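Local atomic coordinates of abietadiene synthase, chloroplastic (Abies grandis, PDB entry 3S9V), a protein that is a chloroplast enzyme of the terpene synthase family, mainly helical, with an N-terminal terpene synthase domain and a metal-binding domain. Residues 45-50 with 271-276; 436-441 with 462-467; 318-323 with 340-345. One frame throughout, in Å; residues are numbered along the deposited sequence.

Interaction 1 of 3, residues 45-50 with 271-276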
loop_
_atom_site.group_PDB
_atom_site.type_symbol
_atom_site.label_atom_id
_atom_site.label_comp_id
_atom_site.label_asym_id
_atom_site.label_seq_id
_atom_site.Cartn_x
_atom_site.Cartn_y
_atom_site.Cartn_z
ATOM N N ARG A 45 21.141 1.446 2.781
ATOM C CA ARG A 45 22.218 1.946 3.633
ATOM C C ARG A 45 22.761 3.283 3.143
ATOM O O ARG A 45 23.321 4.052 3.919
ATOM C CB ARG A 45 23.354 0.923 3.712
ATOM C CG ARG A 45 22.936 -0.406 4.326
ATOM C CD ARG A 45 24.141 -1.293 4.584
ATOM N NE ARG A 45 25.081 -0.646 5.498
ATOM C CZ ARG A 45 26.231 -1.178 5.903
ATOM N NH1 ARG A 45 26.601 -2.382 5.481
ATOM N NH2 ARG A 45 27.012 -0.501 6.735
ATOM N N CYS A 46 22.588 3.557 1.854
ATOM C CA CYS A 46 23.054 4.809 1.263
ATOM C C CYS A 46 22.070 5.962 1.456
ATOM O O CYS A 46 22.453 7.127 1.368
ATOM C CB CYS A 46 23.304 4.634 -0.237
ATOM S SG CYS A 46 24.815 3.762 -0.656
ATOM N N MET A 47 20.803 5.644 1.695
ATOM C CA MET A 47 19.802 6.688 1.877
ATOM C C MET A 47 20.223 7.765 2.868
ATOM O O MET A 47 20.614 7.470 3.999
ATOM C CB MET A 47 18.472 6.075 2.307
ATOM C CG MET A 47 17.605 5.666 1.127
ATOM S SD MET A 47 16.263 4.585 1.568
ATOM C CE MET A 47 16.280 3.469 0.170
ATOM N N GLY A 48 20.154 9.014 2.417
ATOM C CA GLY A 48 20.513 10.146 3.254
ATOM C C GLY A 48 19.438 11.210 3.140
ATOM O O GLY A 48 18.320 11.004 3.613
ATOM N N TYR A 49 19.758 12.341 2.516
ATOM C CA TYR A 49 18.765 13.393 2.345
ATOM C C TYR A 49 17.979 13.215 1.054
ATOM O O TYR A 49 17.034 13.959 0.783
ATOM C CB TYR A 49 19.418 14.773 2.386
ATOM C CG TYR A 49 19.823 15.176 3.784
ATOM C CD1 TYR A 49 21.166 15.324 4.125
ATOM C CD2 TYR A 49 18.856 15.409 4.770
ATOM C CE1 TYR A 49 21.542 15.697 5.412
ATOM C CE2 TYR A 49 19.220 15.782 6.062
ATOM C CZ TYR A 49 20.567 15.925 6.374
ATOM O OH TYR A 49 20.945 16.291 7.648
ATOM N N GLY A 50 18.376 12.227 0.257
ATOM C CA GLY A 50 17.653 11.960 -0.970
ATOM C C GLY A 50 18.461 11.922 -2.248
ATOM O O GLY A 50 19.351 12.742 -2.468
ATOM N N PHE A 271 10.219 11.353 2.127
ATOM C CA PHE A 271 9.579 10.881 0.919
ATOM C C PHE A 271 10.335 9.648 0.390
ATOM O O PHE A 271 9.731 8.615 0.096
ATOM C CB PHE A 271 9.557 12.024 -0.109
ATOM C CG PHE A 271 9.204 11.596 -1.506
ATOM C CD1 PHE A 271 8.134 10.744 -1.744
ATOM C CD2 PHE A 271 9.935 12.071 -2.589
ATOM C CE1 PHE A 271 7.795 10.369 -3.038
ATOM C CE2 PHE A 271 9.604 11.702 -3.891
ATOM C CZ PHE A 271 8.532 10.849 -4.117
ATOM N N GLU A 272 11.656 9.736 0.318
ATOM C CA GLU A 272 12.449 8.626 -0.198
ATOM C C GLU A 272 12.361 7.346 0.634
ATOM O O GLU A 272 12.187 6.252 0.089
ATOM C CB GLU A 272 13.912 9.047 -0.334
ATOM C CG GLU A 272 14.799 7.949 -0.877
ATOM C CD GLU A 272 16.159 8.452 -1.305
ATOM O OE1 GLU A 272 17.023 8.713 -0.434
ATOM O OE2 GLU A 272 16.359 8.596 -2.524
ATOM N N ARG A 273 12.479 7.478 1.952
ATOM C CA ARG A 273 12.414 6.311 2.827
ATOM C C ARG A 273 11.054 5.625 2.844
ATOM O O ARG A 273 10.980 4.399 2.755
ATOM C CB ARG A 273 12.821 6.693 4.251
ATOM C CG ARG A 273 14.328 6.900 4.431
ATOM C CD ARG A 273 14.651 7.360 5.842
ATOM N NE ARG A 273 16.090 7.448 6.088
ATOM C CZ ARG A 273 16.885 8.378 5.569
ATOM N NH1 ARG A 273 16.389 9.315 4.769
ATOM N NH2 ARG A 273 18.179 8.366 5.846
ATOM N N LEU A 274 9.983 6.410 2.945
ATOM C CA LEU A 274 8.632 5.850 2.984
ATOM C C LEU A 274 8.220 5.159 1.688
ATOM O O LEU A 274 7.576 4.097 1.710
ATOM C CB LEU A 274 7.610 6.941 3.333
ATOM C CG LEU A 274 7.638 7.456 4.777
ATOM C CD1 LEU A 274 6.769 8.683 4.873
ATOM C CD2 LEU A 274 7.155 6.374 5.759
ATOM N N TRP A 275 8.592 5.760 0.561
ATOM C CA TRP A 275 8.248 5.199 -0.736
ATOM C C TRP A 275 9.085 3.953 -1.068
ATOM O O TRP A 275 8.600 3.014 -1.696
ATOM C CB TRP A 275 8.407 6.272 -1.818
ATOM C CG TRP A 275 7.119 6.940 -2.189
ATOM C CD1 TRP A 275 6.461 6.828 -3.375
ATOM C CD2 TRP A 275 6.299 7.774 -1.354
ATOM N NE1 TRP A 275 5.280 7.531 -3.335
ATOM C CE2 TRP A 275 5.155 8.121 -2.106
ATOM C CE3 TRP A 275 6.419 8.258 -0.045
ATOM C CZ2 TRP A 275 4.134 8.929 -1.594
ATOM C CZ3 TRP A 275 5.401 9.066 0.469
ATOM C CH2 TRP A 275 4.273 9.392 -0.308
ATOM N N ALA A 276 10.337 3.938 -0.635
ATOM C CA ALA A 276 11.193 2.786 -0.890
ATOM C C ALA A 276 10.646 1.582 -0.135
ATOM O O ALA A 276 10.559 0.472 -0.678
ATOM C CB ALA A 276 12.623 3.085 -0.442
HETATM O O HOH W 1 19.527 9.653 -0.169
HETATM O O HOH W 2 16.309 8.961 2.028
#

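Interaction 2 of 3, residues 436-441 with 462-467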
loop_
_atom_site.group_PDB
_atom_site.type_symbol
_atom_site.label_atom_id
_atom_site.label_comp_id
_atom_site.label_asym_id
_atom_site.label_seq_id
_atom_site.Cartn_x
_atom_site.Cartn_y
_atom_site.Cartn_z
ATOM N N SER A 436 -0.348 -8.066 -8.326
ATOM C CA SER A 436 -0.968 -6.882 -8.911
ATOM C C SER A 436 0.062 -5.770 -9.115
ATOM O O SER A 436 0.214 -5.237 -10.218
ATOM C CB SER A 436 -2.098 -6.381 -8.008
ATOM O OG SER A 436 -2.811 -5.313 -8.605
ATOM N N TYR A 437 0.786 -5.435 -8.056
ATOM C CA TYR A 437 1.763 -4.369 -8.155
ATOM C C TYR A 437 2.915 -4.707 -9.101
ATOM O O TYR A 437 3.430 -3.832 -9.799
ATOM C CB TYR A 437 2.296 -3.997 -6.770
ATOM C CG TYR A 437 2.896 -2.613 -6.743
ATOM C CD1 TYR A 437 2.176 -1.517 -7.225
ATOM C CD2 TYR A 437 4.183 -2.394 -6.261
ATOM C CE1 TYR A 437 2.729 -0.243 -7.226
ATOM C CE2 TYR A 437 4.743 -1.114 -6.261
ATOM C CZ TYR A 437 4.011 -0.052 -6.743
ATOM O OH TYR A 437 4.561 1.205 -6.756
ATOM N N ILE A 438 3.316 -5.973 -9.125
ATOM C CA ILE A 438 4.387 -6.405 -10.010
ATOM C C ILE A 438 4.029 -6.041 -11.454
ATOM O O ILE A 438 4.903 -5.716 -12.259
ATOM C CB ILE A 438 4.624 -7.935 -9.880
ATOM C CG1 ILE A 438 5.372 -8.214 -8.579
ATOM C CG2 ILE A 438 5.383 -8.480 -11.096
ATOM C CD1 ILE A 438 5.728 -9.659 -8.367
ATOM N N GLU A 439 2.741 -6.068 -11.776
ATOM C CA GLU A 439 2.305 -5.737 -13.129
ATOM C C GLU A 439 2.028 -4.251 -13.359
ATOM O O GLU A 439 2.105 -3.782 -14.494
ATOM C CB GLU A 439 1.067 -6.554 -13.499
ATOM C CG GLU A 439 1.343 -8.045 -13.531
ATOM C CD GLU A 439 0.125 -8.867 -13.898
ATOM O OE1 GLU A 439 -0.928 -8.686 -13.247
ATOM O OE2 GLU A 439 0.228 -9.699 -14.830
ATOM N N ASN A 440 1.722 -3.517 -12.292
ATOM C CA ASN A 440 1.434 -2.090 -12.405
ATOM C C ASN A 440 2.629 -1.195 -12.089
ATOM O O ASN A 440 2.626 -0.008 -12.419
ATOM C CB ASN A 440 0.271 -1.706 -11.482
ATOM C CG ASN A 440 -1.048 -2.340 -11.900
ATOM O OD1 ASN A 440 -1.497 -2.174 -13.028
ATOM N ND2 ASN A 440 -1.673 -3.069 -10.984
ATOM N N TYR A 441 3.651 -1.759 -11.455
ATOM C CA TYR A 441 4.833 -0.989 -11.082
ATOM C C TYR A 441 5.673 -0.512 -12.269
ATOM O O TYR A 441 6.092 -1.314 -13.112
ATOM C CB TYR A 441 5.707 -1.810 -10.137
ATOM C CG TYR A 441 6.989 -1.127 -9.733
ATOM C CD1 TYR A 441 6.970 0.058 -9.001
ATOM C CD2 TYR A 441 8.227 -1.662 -10.089
ATOM C CE1 TYR A 441 8.156 0.693 -8.630
ATOM C CE2 TYR A 441 9.418 -1.032 -9.726
ATOM C CZ TYR A 441 9.372 0.142 -8.996
ATOM O OH TYR A 441 10.546 0.753 -8.617
ATOM N N LYS A 462 15.765 -2.738 -10.557
ATOM C CA LYS A 462 16.179 -3.796 -9.644
ATOM C C LYS A 462 15.097 -4.303 -8.692
ATOM O O LYS A 462 15.062 -5.492 -8.381
ATOM C CB LYS A 462 17.419 -3.350 -8.866
ATOM C CG LYS A 462 18.621 -3.180 -9.772
ATOM C CD LYS A 462 19.880 -2.791 -9.025
ATOM C CE LYS A 462 21.058 -2.726 -9.994
ATOM N NZ LYS A 462 22.295 -2.196 -9.355
ATOM N N TYR A 463 14.218 -3.418 -8.226
ATOM C CA TYR A 463 13.147 -3.844 -7.338
ATOM C C TYR A 463 12.250 -4.806 -8.114
ATOM O O TYR A 463 11.926 -5.891 -7.639
ATOM C CB TYR A 463 12.284 -2.658 -6.878
ATOM C CG TYR A 463 12.944 -1.666 -5.945
ATOM C CD1 TYR A 463 13.806 -2.088 -4.936
ATOM C CD2 TYR A 463 12.644 -0.306 -6.028
ATOM C CE1 TYR A 463 14.351 -1.182 -4.028
ATOM C CE2 TYR A 463 13.179 0.611 -5.125
ATOM C CZ TYR A 463 14.034 0.167 -4.127
ATOM O OH TYR A 463 14.576 1.066 -3.232
ATOM N N LEU A 464 11.852 -4.389 -9.313
ATOM C CA LEU A 464 10.970 -5.179 -10.161
ATOM C C LEU A 464 11.598 -6.493 -10.613
ATOM O O LEU A 464 10.926 -7.524 -10.670
ATOM C CB LEU A 464 10.550 -4.367 -11.390
ATOM C CG LEU A 464 9.512 -5.070 -12.270
ATOM C CD1 LEU A 464 8.307 -5.480 -11.419
ATOM C CD2 LEU A 464 9.086 -4.157 -13.399
ATOM N N GLU A 465 12.882 -6.453 -10.942
ATOM C CA GLU A 465 13.575 -7.652 -11.375
ATOM C C GLU A 465 13.542 -8.668 -10.239
ATOM O O GLU A 465 13.250 -9.844 -10.452
ATOM C CB GLU A 465 15.023 -7.320 -11.736
ATOM C CG GLU A 465 15.827 -8.503 -12.245
ATOM C CD GLU A 465 17.241 -8.120 -12.642
ATOM O OE1 GLU A 465 17.975 -9.004 -13.133
ATOM O OE2 GLU A 465 17.615 -6.939 -12.465
ATOM N N LEU A 466 13.833 -8.208 -9.027
ATOM C CA LEU A 466 13.833 -9.099 -7.875
ATOM C C LEU A 466 12.430 -9.606 -7.548
ATOM O O LEU A 466 12.258 -10.771 -7.204
ATOM C CB LEU A 466 14.414 -8.391 -6.657
ATOM C CG LEU A 466 14.409 -9.210 -5.374
ATOM C CD1 LEU A 466 15.225 -10.489 -5.577
ATOM C CD2 LEU A 466 14.982 -8.371 -4.242
ATOM N N ALA A 467 11.436 -8.727 -7.662
ATOM C CA ALA A 467 10.046 -9.083 -7.379
ATOM C C ALA A 467 9.549 -10.212 -8.289
ATOM O O ALA A 467 8.794 -11.088 -7.856
ATOM C CB ALA A 467 9.150 -7.859 -7.544
#

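Interaction 3 of 3, residues 318-323 with 340-345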
loop_
_atom_site.group_PDB
_atom_site.type_symbol
_atom_site.label_atom_id
_atom_site.label_comp_id
_atom_site.label_asym_id
_atom_site.label_seq_id
_atom_site.Cartn_x
_atom_site.Cartn_y
_atom_site.Cartn_z
ATOM N N PRO A 318 3.101 20.207 6.045
ATOM C CA PRO A 318 2.958 18.767 5.831
ATOM C C PRO A 318 2.047 18.543 4.640
ATOM O O PRO A 318 1.363 19.470 4.203
ATOM C CB PRO A 318 2.319 18.299 7.131
ATOM C CG PRO A 318 1.372 19.438 7.431
ATOM C CD PRO A 318 2.236 20.665 7.150
ATOM N N ASP A 319 2.046 17.325 4.109
ATOM C CA ASP A 319 1.164 16.998 2.993
ATOM C C ASP A 319 0.487 15.666 3.286
ATOM O O ASP A 319 1.081 14.775 3.894
ATOM C CB ASP A 319 1.929 16.926 1.673
ATOM C CG ASP A 319 2.857 15.743 1.598
ATOM O OD1 ASP A 319 3.921 15.777 2.248
ATOM O OD2 ASP A 319 2.517 14.775 0.889
ATOM N N ILE A 320 -0.758 15.533 2.844
ATOM C CA ILE A 320 -1.526 14.329 3.098
ATOM C C ILE A 320 -0.904 13.052 2.525
ATOM O O ILE A 320 -1.079 11.975 3.088
ATOM C CB ILE A 320 -2.966 14.480 2.570
ATOM C CG1 ILE A 320 -3.902 13.548 3.340
ATOM C CG2 ILE A 320 -3.015 14.175 1.078
ATOM C CD1 ILE A 320 -5.365 13.769 3.024
ATOM N N ASP A 321 -0.168 13.168 1.423
ATOM C CA ASP A 321 0.437 11.989 0.807
ATOM C C ASP A 321 1.518 11.383 1.700
ATOM O O ASP A 321 1.453 10.202 2.022
ATOM C CB ASP A 321 1.016 12.337 -0.574
ATOM C CG ASP A 321 1.059 11.132 -1.520
ATOM O OD1 ASP A 321 0.626 10.018 -1.124
ATOM O OD2 ASP A 321 1.523 11.307 -2.669
ATOM N N ASP A 322 2.508 12.185 2.097
ATOM C CA ASP A 322 3.580 11.698 2.966
ATOM C C ASP A 322 3.034 11.307 4.341
ATOM O O ASP A 322 3.512 10.356 4.961
ATOM C CB ASP A 322 4.659 12.764 3.176
ATOM C CG ASP A 322 5.520 12.982 1.952
ATOM O OD1 ASP A 322 5.223 13.910 1.172
ATOM O OD2 ASP A 322 6.493 12.219 1.765
ATOM N N THR A 323 2.045 12.057 4.819
ATOM C CA THR A 323 1.454 11.789 6.126
ATOM C C THR A 323 0.644 10.502 6.121
ATOM O O THR A 323 0.720 9.714 7.057
ATOM C CB THR A 323 0.546 12.944 6.582
ATOM O OG1 THR A 323 1.324 14.140 6.693
ATOM C CG2 THR A 323 -0.076 12.622 7.935
ATOM N N ASP A 340 -4.796 11.190 14.225
ATOM C CA ASP A 340 -5.107 12.614 14.378
ATOM C C ASP A 340 -4.326 13.453 13.372
ATOM O O ASP A 340 -4.706 14.592 13.086
ATOM C CB ASP A 340 -4.765 13.127 15.783
ATOM C CG ASP A 340 -5.648 12.536 16.858
ATOM O OD1 ASP A 340 -6.842 12.288 16.587
ATOM O OD2 ASP A 340 -5.147 12.338 17.984
ATOM N N VAL A 341 -3.229 12.903 12.849
ATOM C CA VAL A 341 -2.413 13.621 11.869
ATOM C C VAL A 341 -3.229 14.007 10.636
ATOM O O VAL A 341 -2.956 15.026 10.005
ATOM C CB VAL A 341 -1.181 12.785 11.392
ATOM C CG1 VAL A 341 -0.191 12.601 12.523
ATOM C CG2 VAL A 341 -1.634 11.443 10.863
ATOM N N LEU A 342 -4.229 13.199 10.298
ATOM C CA LEU A 342 -5.068 13.474 9.136
ATOM C C LEU A 342 -6.018 14.661 9.314
ATOM O O LEU A 342 -6.485 15.234 8.331
ATOM C CB LEU A 342 -5.886 12.235 8.765
ATOM C CG LEU A 342 -5.131 10.987 8.306
ATOM C CD1 LEU A 342 -6.141 9.919 7.941
ATOM C CD2 LEU A 342 -4.240 11.308 7.101
ATOM N N LYS A 343 -6.309 15.028 10.558
ATOM C CA LYS A 343 -7.209 16.150 10.818
ATOM C C LYS A 343 -6.719 17.431 10.147
ATOM O O LYS A 343 -7.508 18.288 9.754
ATOM C CB LYS A 343 -7.362 16.364 12.327
ATOM C CG LYS A 343 -8.340 15.390 13.002
ATOM C CD LYS A 343 -8.339 15.566 14.522
ATOM C CE LYS A 343 -9.535 14.884 15.186
ATOM N NZ LYS A 343 -9.644 13.427 14.896
ATOM N N THR A 344 -5.408 17.547 9.999
ATOM C CA THR A 344 -4.796 18.710 9.367
ATOM C C THR A 344 -5.262 18.916 7.919
ATOM O O THR A 344 -5.229 20.038 7.405
ATOM C CB THR A 344 -3.253 18.566 9.356
ATOM O OG1 THR A 344 -2.761 18.580 10.699
ATOM C CG2 THR A 344 -2.605 19.689 8.567
ATOM N N PHE A 345 -5.698 17.838 7.269
ATOM C CA PHE A 345 -6.109 17.913 5.871
ATOM C C PHE A 345 -7.613 17.859 5.590
ATOM O O PHE A 345 -8.042 17.883 4.432
ATOM C CB PHE A 345 -5.384 16.817 5.096
ATOM C CG PHE A 345 -3.893 16.821 5.313
ATOM C CD1 PHE A 345 -3.320 16.049 6.320
ATOM C CD2 PHE A 345 -3.065 17.650 4.555
ATOM C CE1 PHE A 345 -1.951 16.105 6.569
ATOM C CE2 PHE A 345 -1.698 17.710 4.799
ATOM C CZ PHE A 345 -1.142 16.936 5.807
#

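Interaction 1 of 3, residues 45-50 with 271-276
M47, just past the end of helix 29-46, lies along R273 and reaches A276 on helix 269-282, so following it outward takes in most of this contact. Its CB sits over one face of the R273 guanidinium, 4.2 Å above the plane and toward the rim. CG comes next to the carboxylate of E272, at 3.5 Å from OE1. SD then runs past the aliphatic part of R273, the two side chains pointing in opposite directions, and a bend at chi3 (-141°) lays CE on A276 CB at 3.7 Å.

R273 extends from CG to NE, and its flat end turns to the loop. NH1 gives an almost straight bond (168°) to G48 O, 2.8 Å long, in the plane of the guanidinium and of the carbonyl. NH1 also reaches D269 O, and Y299 makes a cation-pi contact, so the group has partners beyond the loop.

E272 brings its carboxylate to the turn G48-G50. OE1 accepts from two waters: one, 2.7 Å from OE1, also accepts from G48 N and, weakly, from G50 N; the other donates to G48 O as well. OE2 accepts a hydrogen bond from E51 N, just past the segment. G50 CA packs on the same carboxylate, 3.4 Å from OE1.

Buried side-chain polar atoms thus tie down the turn that leaves the N-terminal helix. The contact joins that helix end to helix 269-282 of the N-terminal terpene synthase domain, with helix 290-301 touching R273 through V300 and helix 320-332 meeting F271 and W275.

Interaction 2 of 3, residues 436-441 with 462-467
Y441 meets L464 with the edge of its ring: CD2 lies 3.8 Å from L464 CB, which sits close to the ring plane. Beyond it, the phenol OH of Y441 comes to the edge of the Y463 ring, 3.5 Å from CD2, the side chains crossing at a slant. L464 CD1 reaches on past the same Y441 ring edge to I438 O, 3.5 Å away. I438 also packs on A467, its CG1 3.9 Å from A467 CB and its CD1 3.4 Å from A467 O. No hydrogen bond crosses; the contact is van der Waals packing, mostly carbon on carbon and on carbonyl oxygen.

In the next shell, Y441 CG stands opposite its backbone N (chi1 178°), sending the ring from the end of helix 430-440 toward the other helix. There its OH is hydrogen-bonded to I458 O and N460 N, and Y463 OH to Y457 O, so both phenols are pinned by the chain leading into helix 461-491.

This is buried packing of a helix end on the first turns of a long helix. Helix 269-282 reaches both tyrosines through T279, helix 29-46 lies on Y463 through I40 and M43, and helix 413-422 flanks Y437 and N440.

Interaction 3 of 3, residues 318-323 with 340-345
F345 pushes its ring against the first turn of helix 320-332, and most of the contact is made by that ring. One face looks at I320: the CB of I320 stands 3.9 Å from the ring centroid and 18° off the normal, a CH-pi contact, while I320 N comes as near as 3.1 Å to CE2, tight packing onto the backbone at the helix start. The opposite face is covered by F345's own neighbour, T344, whose CG2 lies over the centre. P318 closes the far end, its CG 3.9 Å from CZ.

I320 has CG1 anti to the backbone N (chi1 -155°) and the chain extended beyond it, which runs CD1 back along F345 to 3.7 Å from its CB. In T323 the methyl lies opposite the backbone N and the hydroxyl beside it. CG2 therefore faces V341 and touches its CG2 at 3.5 Å, while OG1 turns back to D319 O, giving a bond of 2.9 Å from above the carbonyl plane. D319 O also accepts from T323 N, and T323 OG1 is further bonded to I309 N.

D319 is the N-cap: its OD2 accepts from D322 N, 2.9 Å away and nearly straight at 169°. The run D319-I320-D321-D322 matches the DXDD motif of class II terpene synthases, consistent with a place in the class II active site; the ring of F345 backs the start of this motif.

Around it, W275 of helix 269-282 touches D321 and D322, and F271 touches D322; helix 363-373 meets I320 through V369, and helix 381-397 lies against L342.

All three contacts are buried, and each packs the start or end of a helix against another part of the chain. Interaction 1 is the polar one, with an arginine, a glutamate and waters gripping a turn; interaction 2 has no hydrogen bond between its segments, and its phenols find partners in the chain before helix 461-491; interaction 3 combines ring packing with capping inside one segment. Helix 269-282 links them: A276 of interaction 1 touches Y463 of interaction 2, while its F271, L274 and W275 pack on D322 of interaction 3, and W275 on D321 too. Interactions 2 and 3 do not touch, their nearest atoms lying about 11 Å apart.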